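Local structure of 0.19 alpha-amylase inhibitor (Triticum aestivum, 1HSS) at residues 22-27 and 89-94; 43-48 and 97-102; 55-60 and 93-98. The protein inhibits alpha-amylases, including animal enzymes, as a secreted homodimer of the wheat kernel, and is an allergen that binds IgE. One frame throughout, in Å; residues are numbered along the deposited sequence.

Contact 1. Residues 22-27 and 89-94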
ATOM      1  N   PRO A  22      -1.245  -6.526  14.881  1.00 23.88           N
ATOM      2  CA  PRO A  22      -1.958  -5.376  15.431  1.00 21.22           C
ATOM      3  C   PRO A  22      -1.920  -4.138  14.531  1.00 21.54           C
ATOM      4  O   PRO A  22      -2.858  -3.365  14.501  1.00 23.51           O
ATOM      5  CB  PRO A  22      -1.255  -5.139  16.770  1.00 24.52           C
ATOM      6  CG  PRO A  22       0.048  -5.847  16.653  1.00 24.88           C
ATOM      7  CD  PRO A  22      -0.276  -7.054  15.853  1.00 22.39           C
ATOM      8  N   LEU A  23      -0.832  -3.950  13.801  1.00 22.89           N
ATOM      9  CA  LEU A  23      -0.742  -2.885  12.821  1.00 19.32           C
ATOM     10  C   LEU A  23      -1.838  -3.008  11.768  1.00 19.16           C
ATOM     11  O   LEU A  23      -2.539  -2.047  11.494  1.00 20.69           O
ATOM     12  CB  LEU A  23       0.612  -2.934  12.137  1.00 20.09           C
ATOM     13  CG  LEU A  23       0.737  -1.920  11.002  1.00 22.22           C
ATOM     14  CD1 LEU A  23       0.683  -0.531  11.594  1.00 24.39           C
ATOM     15  CD2 LEU A  23       2.041  -2.113  10.238  1.00 19.93           C
ATOM     16  N   LEU A  24      -1.958  -4.190  11.161  1.00 20.16           N
ATOM     17  CA  LEU A  24      -2.959  -4.465  10.128  1.00 18.99           C
ATOM     18  C   LEU A  24      -4.414  -4.251  10.600  1.00 21.80           C
ATOM     19  O   LEU A  24      -5.238  -3.712   9.869  1.00 24.28           O
ATOM     20  CB  LEU A  24      -2.765  -5.894   9.596  1.00 14.47           C
ATOM     21  CG  LEU A  24      -3.800  -6.408   8.588  1.00 18.07           C
ATOM     22  CD1 LEU A  24      -3.939  -5.444   7.394  1.00 15.68           C
ATOM     23  CD2 LEU A  24      -3.412  -7.785   8.127  1.00 15.18           C
ATOM     24  N   ARG A  25      -4.706  -4.607  11.846  1.00 24.44           N
ATOM     25  CA  ARG A  25      -6.029  -4.389  12.429  1.00 23.63           C
ATOM     26  C   ARG A  25      -6.395  -2.937  12.690  1.00 23.13           C
ATOM     27  O   ARG A  25      -7.567  -2.578  12.589  1.00 23.27           O
ATOM     28  CB  ARG A  25      -6.174  -5.185  13.717  1.00 25.70           C
ATOM     29  CG  ARG A  25      -6.440  -6.642  13.461  1.00 31.11           C
ATOM     30  CD  ARG A  25      -7.177  -7.230  14.620  1.00 34.90           C
ATOM     31  NE  ARG A  25      -6.267  -7.993  15.448  1.00 47.07           N
ATOM     32  CZ  ARG A  25      -6.152  -9.318  15.385  1.00 57.04           C
ATOM     33  NH1 ARG A  25      -7.065 -10.044  14.720  1.00 57.07           N
ATOM     34  NH2 ARG A  25      -5.156  -9.920  16.039  1.00 58.56           N
ATOM     35  N   LEU A  26      -5.401  -2.113  13.034  1.00 23.74           N
ATOM     36  CA  LEU A  26      -5.566  -0.657  13.128  1.00 22.03           C
ATOM     37  C   LEU A  26      -5.691   0.018  11.754  1.00 21.39           C
ATOM     38  O   LEU A  26      -6.597   0.816  11.498  1.00 22.03           O
ATOM     39  CB  LEU A  26      -4.385  -0.031  13.878  1.00 22.16           C
ATOM     40  CG  LEU A  26      -4.239  -0.306  15.378  1.00 22.73           C
ATOM     41  CD1 LEU A  26      -2.826   0.061  15.849  1.00 25.24           C
ATOM     42  CD2 LEU A  26      -5.293   0.485  16.132  1.00 23.63           C
ATOM     43  N   GLN A  27      -4.787  -0.330  10.858  1.00 19.56           N
ATOM     44  CA  GLN A  27      -4.817   0.245   9.545  1.00 19.13           C
ATOM     45  C   GLN A  27      -6.062  -0.070   8.750  1.00 16.89           C
ATOM     46  O   GLN A  27      -6.516   0.781   7.997  1.00 20.69           O
ATOM     47  CB  GLN A  27      -3.621  -0.207   8.748  1.00 18.93           C
ATOM     48  CG  GLN A  27      -2.331   0.414   9.176  1.00 21.34           C
ATOM     49  CD  GLN A  27      -1.234   0.086   8.194  1.00 25.74           C
ATOM     50  OE1 GLN A  27      -0.640   0.980   7.596  1.00 36.98           O
ATOM     51  NE2 GLN A  27      -1.022  -1.199   7.949  1.00 25.18           N
ATOM     52  N   LYS A  89      -6.830  -6.970   2.509  1.00 20.86           N
ATOM     53  CA  LYS A  89      -5.738  -7.604   1.775  1.00 23.35           C
ATOM     54  C   LYS A  89      -4.930  -6.597   0.983  1.00 23.65           C
ATOM     55  O   LYS A  89      -3.736  -6.788   0.799  1.00 23.44           O
ATOM     56  CB  LYS A  89      -6.228  -8.745   0.870  1.00 26.40           C
ATOM     57  CG  LYS A  89      -7.202  -8.315  -0.181  1.00 42.72           C
ATOM     58  CD  LYS A  89      -7.634  -9.489  -1.045  1.00 47.01           C
ATOM     59  CE  LYS A  89      -8.857 -10.176  -0.461  1.00 53.79           C
ATOM     60  NZ  LYS A  89      -8.645 -10.513   0.986  1.00 59.37           N
ATOM     61  N   LEU A  90      -5.542  -5.459   0.664  1.00 22.22           N
ATOM     62  CA  LEU A  90      -4.826  -4.323   0.102  1.00 18.92           C
ATOM     63  C   LEU A  90      -3.890  -3.687   1.118  1.00 20.19           C
ATOM     64  O   LEU A  90      -2.802  -3.247   0.764  1.00 20.41           O
ATOM     65  CB  LEU A  90      -5.811  -3.283  -0.380  1.00 24.97           C
ATOM     66  CG  LEU A  90      -5.606  -2.780  -1.800  1.00 31.04           C
ATOM     67  CD1 LEU A  90      -5.566  -3.949  -2.774  1.00 31.38           C
ATOM     68  CD2 LEU A  90      -6.751  -1.840  -2.145  1.00 35.89           C
ATOM     69  N   THR A  91      -4.318  -3.608   2.372  1.00 19.13           N
ATOM     70  CA  THR A  91      -3.485  -3.063   3.464  1.00 19.27           C
ATOM     71  C   THR A  91      -2.286  -3.981   3.812  1.00 17.66           C
ATOM     72  O   THR A  91      -1.122  -3.565   3.796  1.00 18.22           O
ATOM     73  CB  THR A  91      -4.347  -2.825   4.744  1.00 15.76           C
ATOM     74  OG1 THR A  91      -5.449  -1.978   4.418  1.00 17.22           O
ATOM     75  CG2 THR A  91      -3.537  -2.190   5.862  1.00 14.03           C
ATOM     76  N   ALA A  92      -2.564  -5.269   3.933  1.00 16.18           N
ATOM     77  CA  ALA A  92      -1.511  -6.234   4.151  1.00 17.40           C
ATOM     78  C   ALA A  92      -0.449  -6.217   3.017  1.00 18.96           C
ATOM     79  O   ALA A  92       0.754  -6.255   3.288  1.00 19.71           O
ATOM     80  CB  ALA A  92      -2.130  -7.630   4.318  1.00 16.86           C
ATOM     81  N   ALA A  93      -0.892  -6.037   1.769  1.00 20.34           N
ATOM     82  CA  ALA A  93      -0.012  -6.010   0.591  1.00 17.68           C
ATOM     83  C   ALA A  93       0.969  -4.827   0.575  1.00 19.91           C
ATOM     84  O   ALA A  93       1.945  -4.837  -0.176  1.00 17.88           O
ATOM     85  CB  ALA A  93      -0.862  -5.989  -0.695  1.00 17.20           C
ATOM     86  N   SER A  94       0.711  -3.791   1.369  1.00 19.47           N
ATOM     87  CA  SER A  94       1.531  -2.580   1.286  1.00 17.02           C
ATOM     88  C   SER A  94       2.159  -2.182   2.623  1.00 16.56           C
ATOM     89  O   SER A  94       2.744  -1.104   2.748  1.00 18.55           O
ATOM     90  CB  SER A  94       0.678  -1.433   0.757  1.00 19.94           C
ATOM     91  OG  SER A  94      -0.469  -1.285   1.568  1.00 17.47           O
TER
HETATM   92  O   HOH W   1      -6.008   0.536   5.254  1.00 24.99           O
HETATM   93  O   HOH W   2      -0.326  -0.886   4.830  1.00 28.67           O
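Leu24 and Ala92 mark the closest backbone approach of 22-27 to 89-94, with CA atoms 6.4 Å apart. Segment 22-27 is the end of helix 20-27. Segment 89-94 is the last part of helix 85-92 and the turn that follows. Thr91 CG2 is the methyl shared by both partners across the gap. Leu24 CD1 lies 3.6 Å from Thr91 CG2 and also meets the backbone N of Ala92. The other branch, Leu24 CD2, packs on Ala92 CB at 4.0 Å. Placing Leu24 CG opposite the backbone N (chi1 175°) carries both methyls into the gap. Two helices of the mainly helical, disulfide-rich fold of the cereal trypsin/alpha-amylase inhibitors are joined here, and Met60 and Met64 of helix 53-67 also pack on Leu24. Gln27 runs alongside the same threonine methyl: Thr91 CG2 is 3.5 Å from Gln27 CB and 3.4 Å from Gln27 NE2. No direct hydrogen bond links the segments. Two waters bridge them instead. Water 1 donates to Gln27 O at 2.8 Å and to Thr91 OG1 at 2.7 Å. Water 2 donates to Thr91 O and weakly accepts from Gln27 NE2. Thr91 OG1 is also hydrogen-bonded to Val87 O. Tyr113 of the second subunit packs on Gln27.

Contact 2. Residues 43-48 and 97-102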
ATOM      1  N   GLN A  43      10.517  -3.514  12.072  1.00 19.44           N
ATOM      2  CA  GLN A  43      11.676  -4.207  12.631  1.00 22.36           C
ATOM      3  C   GLN A  43      11.678  -5.701  12.320  1.00 20.77           C
ATOM      4  O   GLN A  43      12.689  -6.256  11.884  1.00 24.36           O
ATOM      5  CB  GLN A  43      11.694  -3.992  14.139  1.00 21.75           C
ATOM      6  CG  GLN A  43      12.489  -5.011  14.941  1.00 22.95           C
ATOM      7  CD  GLN A  43      13.961  -4.672  15.049  1.00 26.65           C
ATOM      8  OE1 GLN A  43      14.486  -3.848  14.296  1.00 22.63           O
ATOM      9  NE2 GLN A  43      14.659  -5.376  15.933  1.00 29.83           N
ATOM     10  N   GLN A  44      10.543  -6.348  12.558  1.00 20.11           N
ATOM     11  CA  GLN A  44      10.325  -7.738  12.162  1.00 19.82           C
ATOM     12  C   GLN A  44      10.393  -7.994  10.646  1.00 21.74           C
ATOM     13  O   GLN A  44      11.016  -8.965  10.218  1.00 25.57           O
ATOM     14  CB  GLN A  44       8.979  -8.222  12.706  1.00 27.07           C
ATOM     15  CG  GLN A  44       9.080  -8.968  14.028  1.00 31.75           C
ATOM     16  CD  GLN A  44       7.732  -9.222  14.711  1.00 32.54           C
ATOM     17  OE1 GLN A  44       6.668  -9.235  14.079  1.00 30.71           O
ATOM     18  NE2 GLN A  44       7.779  -9.422  16.017  1.00 31.40           N
ATOM     19  N   LEU A  45       9.780  -7.129   9.833  1.00 20.23           N
ATOM     20  CA  LEU A  45       9.915  -7.221   8.375  1.00 19.53           C
ATOM     21  C   LEU A  45      11.355  -7.031   7.894  1.00 19.58           C
ATOM     22  O   LEU A  45      11.826  -7.785   7.045  1.00 21.55           O
ATOM     23  CB  LEU A  45       9.012  -6.209   7.667  1.00 14.90           C
ATOM     24  CG  LEU A  45       7.607  -6.692   7.287  1.00 16.69           C
ATOM     25  CD1 LEU A  45       6.779  -5.535   6.784  1.00 14.49           C
ATOM     26  CD2 LEU A  45       7.682  -7.808   6.244  1.00 15.83           C
ATOM     27  N   ALA A  46      12.076  -6.092   8.512  1.00 19.62           N
ATOM     28  CA  ALA A  46      13.449  -5.760   8.126  1.00 18.03           C
ATOM     29  C   ALA A  46      14.394  -6.963   8.200  1.00 20.55           C
ATOM     30  O   ALA A  46      15.300  -7.105   7.376  1.00 20.80           O
ATOM     31  CB  ALA A  46      13.979  -4.631   9.004  1.00 19.84           C
ATOM     32  N   HIS A  47      14.136  -7.868   9.135  1.00 22.49           N
ATOM     33  CA  HIS A  47      14.985  -9.045   9.311  1.00 28.19           C
ATOM     34  C   HIS A  47      14.768 -10.149   8.288  1.00 27.75           C
ATOM     35  O   HIS A  47      15.601 -11.032   8.135  1.00 31.89           O
ATOM     36  CB  HIS A  47      14.794  -9.626  10.702  1.00 37.46           C
ATOM     37  CG  HIS A  47      15.106  -8.661  11.798  1.00 52.33           C
ATOM     38  ND1 HIS A  47      14.791  -8.904  13.119  1.00 62.49           N
ATOM     39  CD2 HIS A  47      15.662  -7.426  11.762  1.00 54.68           C
ATOM     40  CE1 HIS A  47      15.148  -7.863  13.853  1.00 63.45           C
ATOM     41  NE2 HIS A  47      15.681  -6.953  13.052  1.00 62.09           N
ATOM     42  N   ILE A  48      13.614 -10.146   7.649  1.00 24.86           N
ATOM     43  CA  ILE A  48      13.330 -11.108   6.605  1.00 25.18           C
ATOM     44  C   ILE A  48      13.906 -10.575   5.303  1.00 25.64           C
ATOM     45  O   ILE A  48      13.995  -9.357   5.123  1.00 25.69           O
ATOM     46  CB  ILE A  48      11.795 -11.337   6.488  1.00 23.75           C
ATOM     47  CG1 ILE A  48      11.283 -11.883   7.832  1.00 23.25           C
ATOM     48  CG2 ILE A  48      11.467 -12.295   5.334  1.00 22.08           C
ATOM     49  CD1 ILE A  48       9.794 -11.786   8.031  1.00 23.87           C
ATOM     50  N   ALA A  97       5.605  -1.349   1.948  1.00 17.39           N
ATOM     51  CA  ALA A  97       5.724   0.033   1.483  1.00 16.55           C
ATOM     52  C   ALA A  97       5.685   1.072   2.624  1.00 17.70           C
ATOM     53  O   ALA A  97       6.479   2.013   2.648  1.00 16.11           O
ATOM     54  CB  ALA A  97       4.624   0.335   0.463  1.00 18.36           C
ATOM     55  N   VAL A  98       4.764   0.920   3.576  1.00 18.12           N
ATOM     56  CA  VAL A  98       4.728   1.879   4.665  1.00 20.77           C
ATOM     57  C   VAL A  98       5.979   1.792   5.538  1.00 22.17           C
ATOM     58  O   VAL A  98       6.512   2.821   5.945  1.00 21.96           O
ATOM     59  CB  VAL A  98       3.424   1.777   5.511  1.00 19.21           C
ATOM     60  CG1 VAL A  98       2.269   1.276   4.637  1.00 18.68           C
ATOM     61  CG2 VAL A  98       3.630   0.924   6.742  1.00 25.89           C
ATOM     62  N   CYS A  99       6.580   0.605   5.593  1.00 20.46           N
ATOM     63  CA  CYS A  99       7.894   0.416   6.220  1.00 19.44           C
ATOM     64  C   CYS A  99       9.095   0.846   5.347  1.00 19.03           C
ATOM     65  O   CYS A  99      10.231   0.855   5.823  1.00 19.91           O
ATOM     66  CB  CYS A  99       8.105  -1.053   6.639  1.00 18.69           C
ATOM     67  SG  CYS A  99       7.103  -1.705   8.022  1.00 19.76           S
ATOM     68  N   ARG A 100       8.849   1.239   4.099  1.00 20.57           N
ATOM     69  CA  ARG A 100       9.910   1.545   3.125  1.00 23.28           C
ATOM     70  C   ARG A 100      10.919   0.393   2.962  1.00 22.95           C
ATOM     71  O   ARG A 100      12.126   0.615   2.819  1.00 23.27           O
ATOM     72  CB  ARG A 100      10.652   2.853   3.473  1.00 25.40           C
ATOM     73  CG  ARG A 100       9.914   3.793   4.406  1.00 30.60           C
ATOM     74  CD  ARG A 100       9.217   4.914   3.695  1.00 42.03           C
ATOM     75  NE  ARG A 100       9.153   6.093   4.552  1.00 52.00           N
ATOM     76  CZ  ARG A 100      10.188   6.894   4.781  1.00 60.80           C
ATOM     77  NH1 ARG A 100      11.336   6.721   4.120  1.00 62.23           N
ATOM     78  NH2 ARG A 100      10.062   7.899   5.630  1.00 59.01           N
ATOM     79  N   LEU A 101      10.394  -0.828   2.913  1.00 20.89           N
ATOM     80  CA  LEU A 101      11.206  -2.024   2.755  1.00 18.38           C
ATOM     81  C   LEU A 101      10.905  -2.613   1.378  1.00 17.94           C
ATOM     82  O   LEU A 101       9.754  -2.888   1.056  1.00 19.97           O
ATOM     83  CB  LEU A 101      10.869  -3.044   3.852  1.00 17.02           C
ATOM     84  CG  LEU A 101      11.668  -3.258   5.146  1.00 18.10           C
ATOM     85  CD1 LEU A 101      12.692  -2.196   5.363  1.00 15.50           C
ATOM     86  CD2 LEU A 101      10.723  -3.356   6.323  1.00 14.66           C
ATOM     87  N   PRO A 102      11.924  -2.695   0.503  1.00 18.44           N
ATOM     88  CA  PRO A 102      11.702  -3.296  -0.815  1.00 19.63           C
ATOM     89  C   PRO A 102      11.626  -4.822  -0.789  1.00 21.00           C
ATOM     90  O   PRO A 102      12.064  -5.491   0.156  1.00 20.94           O
ATOM     91  CB  PRO A 102      12.889  -2.788  -1.651  1.00 21.67           C
ATOM     92  CG  PRO A 102      13.968  -2.566  -0.651  1.00 21.85           C
ATOM     93  CD  PRO A 102      13.279  -2.117   0.615  1.00 16.85           C
TER
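Leu45 and Leu101 meet directly, with Leu45 CB 3.6 Å from Leu101 CD2. The same methyl, Leu101 CD2, lies 3.8 Å from the backbone N of Ala46. It therefore rests on the helix backbone as well as on side chains. Ala46 CB borders Leu101 CD2 more loosely, at 4.4 Å, on the exposed side. Further out on the Leu45 side chain, Leu45 CD1 meets Cys99 SG at 4.0 Å. The sulfur faces helix 35-46 because SG stands opposite the carbonyl carbon of Cys99 (chi1 -69°). There it is bonded to Cys42 SG. This disulfide is one of five in this cereal inhibitor, and it ties helix 35-46 to the end region of helix 95-98. The covalent link thus lies beside the apolar one and joins the same two parts of the chain.

The next shell fixes the backbone that carries Leu101. Helix 95-98 is closed by a Schellman motif at Arg100, which has positive phi (54°). Arg100 N donates to Ala97 O at 2.9 Å, and Leu101 N probably bonds to Thr96 O. The chain then turns so that the Leu101 side chain points back to helix 35-46. The Leu101 torsion chi2 is near eclipsed (10°), so the placing of its methyls may be uncertain. On the other segment, Ile48 N bonds to Leu45 O. Arg53 of helix 53-67 packs on both leucines. Outside this shell, Arg100 NH1 forms a salt bridge with Glu35 of the second subunit.

No hydrogen bond crosses between 43-48 and 97-102. The direct contact is apolar and has little directionality of its own. Covalent and directional links between these parts come from the Cys42-Cys99 disulfide and from Arg53, which bonds to Pro102 O and weakly to Ile48 O.

Contact 3. Residues 55-60 and 93-98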
ATOM      1  N   GLY A  55       6.164 -13.309   1.319  1.00 19.16           N
ATOM      2  CA  GLY A  55       5.834 -14.609   1.863  1.00 18.92           C
ATOM      3  C   GLY A  55       5.503 -14.622   3.343  1.00 17.20           C
ATOM      4  O   GLY A  55       4.515 -15.252   3.741  1.00 17.85           O
ATOM      5  N   ALA A  56       6.298 -13.909   4.150  1.00 16.86           N
ATOM      6  CA  ALA A  56       5.964 -13.669   5.556  1.00 15.95           C
ATOM      7  C   ALA A  56       4.603 -13.002   5.755  1.00 15.62           C
ATOM      8  O   ALA A  56       3.826 -13.428   6.605  1.00 19.61           O
ATOM      9  CB  ALA A  56       7.023 -12.853   6.205  1.00  6.98           C
ATOM     10  N   LEU A  57       4.293 -12.010   4.925  1.00 17.25           N
ATOM     11  CA  LEU A  57       3.011 -11.301   4.984  1.00 17.76           C
ATOM     12  C   LEU A  57       1.823 -12.178   4.566  1.00 18.22           C
ATOM     13  O   LEU A  57       0.775 -12.141   5.193  1.00 16.94           O
ATOM     14  CB  LEU A  57       3.061 -10.032   4.113  1.00 16.57           C
ATOM     15  CG  LEU A  57       3.735  -8.823   4.763  1.00 13.75           C
ATOM     16  CD1 LEU A  57       4.084  -7.798   3.723  1.00 16.14           C
ATOM     17  CD2 LEU A  57       2.841  -8.228   5.822  1.00 13.10           C
ATOM     18  N   TYR A  58       1.986 -12.958   3.500  1.00 22.18           N
ATOM     19  CA  TYR A  58       0.965 -13.915   3.058  1.00 19.95           C
ATOM     20  C   TYR A  58       0.615 -14.917   4.173  1.00 21.68           C
ATOM     21  O   TYR A  58      -0.555 -15.115   4.507  1.00 22.08           O
ATOM     22  CB  TYR A  58       1.478 -14.651   1.825  1.00 16.25           C
ATOM     23  CG  TYR A  58       0.407 -15.338   1.054  1.00 19.05           C
ATOM     24  CD1 TYR A  58      -0.036 -16.598   1.425  1.00 20.94           C
ATOM     25  CD2 TYR A  58      -0.171 -14.739  -0.040  1.00 18.62           C
ATOM     26  CE1 TYR A  58      -1.039 -17.250   0.721  1.00 23.44           C
ATOM     27  CE2 TYR A  58      -1.177 -15.369  -0.751  1.00 24.49           C
ATOM     28  CZ  TYR A  58      -1.612 -16.632  -0.370  1.00 25.71           C
ATOM     29  OH  TYR A  58      -2.611 -17.285  -1.075  1.00 24.88           O
ATOM     30  N   SER A  59       1.653 -15.493   4.775  1.00 22.23           N
ATOM     31  CA  SER A  59       1.540 -16.418   5.902  1.00 22.50           C
ATOM     32  C   SER A  59       0.797 -15.798   7.076  1.00 22.22           C
ATOM     33  O   SER A  59      -0.042 -16.445   7.692  1.00 23.77           O
ATOM     34  CB  SER A  59       2.943 -16.862   6.357  1.00 21.38           C
ATOM     35  OG  SER A  59       2.911 -17.661   7.528  1.00 22.51           O
ATOM     36  N   MET A  60       1.165 -14.571   7.434  1.00 23.88           N
ATOM     37  CA  MET A  60       0.484 -13.823   8.502  1.00 21.44           C
ATOM     38  C   MET A  60      -1.022 -13.637   8.254  1.00 20.46           C
ATOM     39  O   MET A  60      -1.831 -13.968   9.112  1.00 23.65           O
ATOM     40  CB  MET A  60       1.135 -12.449   8.673  1.00 23.14           C
ATOM     41  CG  MET A  60       0.520 -11.593   9.773  1.00 23.40           C
ATOM     42  SD  MET A  60       0.863  -9.828   9.599  1.00 23.14           S
ATOM     43  CE  MET A  60      -0.106  -9.485   8.259  1.00 20.88           C
ATOM     44  N   ALA A  93      -0.892  -6.037   1.769  1.00 20.34           N
ATOM     45  CA  ALA A  93      -0.012  -6.010   0.591  1.00 17.68           C
ATOM     46  C   ALA A  93       0.969  -4.827   0.575  1.00 19.91           C
ATOM     47  O   ALA A  93       1.945  -4.837  -0.176  1.00 17.88           O
ATOM     48  CB  ALA A  93      -0.862  -5.989  -0.695  1.00 17.20           C
ATOM     49  N   SER A  94       0.711  -3.791   1.369  1.00 19.47           N
ATOM     50  CA  SER A  94       1.531  -2.580   1.286  1.00 17.02           C
ATOM     51  C   SER A  94       2.159  -2.182   2.623  1.00 16.56           C
ATOM     52  O   SER A  94       2.744  -1.104   2.748  1.00 18.55           O
ATOM     53  CB  SER A  94       0.678  -1.433   0.757  1.00 19.94           C
ATOM     54  OG  SER A  94      -0.469  -1.285   1.568  1.00 17.47           O
ATOM     55  N   ILE A  95       2.154  -3.102   3.578  1.00 14.24           N
ATOM     56  CA  ILE A  95       2.776  -2.863   4.896  1.00 16.51           C
ATOM     57  C   ILE A  95       4.294  -2.670   4.775  1.00 16.10           C
ATOM     58  O   ILE A  95       4.898  -1.796   5.394  1.00 18.02           O
ATOM     59  CB  ILE A  95       2.480  -4.032   5.866  1.00 13.39           C
ATOM     60  CG1 ILE A  95       1.016  -3.976   6.310  1.00 11.69           C
ATOM     61  CG2 ILE A  95       3.427  -3.980   7.066  1.00 11.89           C
ATOM     62  CD1 ILE A  95       0.619  -5.106   7.246  1.00 21.20           C
ATOM     63  N   THR A  96       4.810  -3.328   3.754  1.00 17.44           N
ATOM     64  CA  THR A  96       6.202  -3.308   3.335  1.00 16.50           C
ATOM     65  C   THR A  96       6.572  -1.931   2.656  1.00 18.15           C
ATOM     66  O   THR A  96       7.563  -1.272   3.032  1.00 16.65           O
ATOM     67  CB  THR A  96       6.373  -4.602   2.435  1.00 16.03           C
ATOM     68  OG1 THR A  96       7.699  -5.111   2.518  1.00 21.41           O
ATOM     69  CG2 THR A  96       5.953  -4.378   1.036  1.00  6.50           C
ATOM     70  N   ALA A  97       5.605  -1.349   1.948  1.00 17.39           N
ATOM     71  CA  ALA A  97       5.724   0.033   1.483  1.00 16.55           C
ATOM     72  C   ALA A  97       5.685   1.072   2.624  1.00 17.70           C
ATOM     73  O   ALA A  97       6.479   2.013   2.648  1.00 16.11           O
ATOM     74  CB  ALA A  97       4.624   0.335   0.463  1.00 18.36           C
ATOM     75  N   VAL A  98       4.764   0.920   3.576  1.00 18.12           N
ATOM     76  CA  VAL A  98       4.728   1.879   4.665  1.00 20.77           C
ATOM     77  C   VAL A  98       5.979   1.792   5.538  1.00 22.17           C
ATOM     78  O   VAL A  98       6.512   2.821   5.945  1.00 21.96           O
ATOM     79  CB  VAL A  98       3.424   1.777   5.511  1.00 19.21           C
ATOM     80  CG1 VAL A  98       2.269   1.276   4.637  1.00 18.68           C
ATOM     81  CG2 VAL A  98       3.630   0.924   6.742  1.00 25.89           C
TER
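Leu57 is the first residue of 55-60 to touch 93-98, and it carries the contact. The backbones come nearest at Leu57 and Ala93, whose CA atoms are 7.5 Å apart. From there the branched end of Leu57 spans two neighbouring residues. Leu57 CD2 meets Ile95 CD1 at 4.1 Å, and Leu57 CD1 meets Thr96 CB, also at 4.1 Å. The Leu57 CG atom stands opposite its carbonyl carbon (chi1 -81°), which directs the fork at the start of helix 95-98. Both side chains are met at an oblique angle. Leu57 CD1 also packs against the carbonyl oxygen of Ala92, near the end of the preceding helix. Val118 of helix 116-119 adds to the cover of Leu57.

On the facing segment, Ser94 is the N-cap residue. Its side chain makes no capping bond; its OG bonds back to the preceding turn, at Leu90 O or Thr91 O. The backbone O of Ser94 accepts from Val98 N at 3.0 Å. Ile95 has further cover from Gln27 of helix 20-27 and from Cys41 and Leu45 of helix 35-46. The buried Thr96 OG1 has a weak hydrogen bond with Leu101 O.

The CXC motif, Cys52 and Cys54, overlaps the start of helix 53-67 and belongs to the cysteine pattern of the prolamin clan. Cys54 is bonded to Cys115, and Cys115 shares a backbone hydrogen bond with Ala93. The start of this helix is therefore also linked through Cys115 to the turn before helix 95-98.

One helical turn past Ala56 comes Met60, whose N bonds to Ala56 O at 3.0 Å. Its CB points to the 93-98 side, and its CE comes near Ile95 CD1, though less closely than the Leu57 methyls do. Met60 also packs on helix 20-27.

Overall arrangement
The three contacts share one side, the continuous chain 89-102. Along it the partners come in the order helix 20-27 (contact 1), helix 53-67 (contact 3) and helix 35-46 (contact 2), so contacts 1 and 2 cross along the chain. Contact 3 lies about 2 Å from the centre of the chain. Its centre is about 8 Å from that of contact 1 and 9 Å from that of contact 2, while the centres of contacts 1 and 2 are about 13 Å apart. Ile95 meets side chains of all three earlier helices. Residues of the same chain, such as Ser94, Ala97 and Val98, also touch the second subunit, so 89-102 serves both the core and the dimer contact.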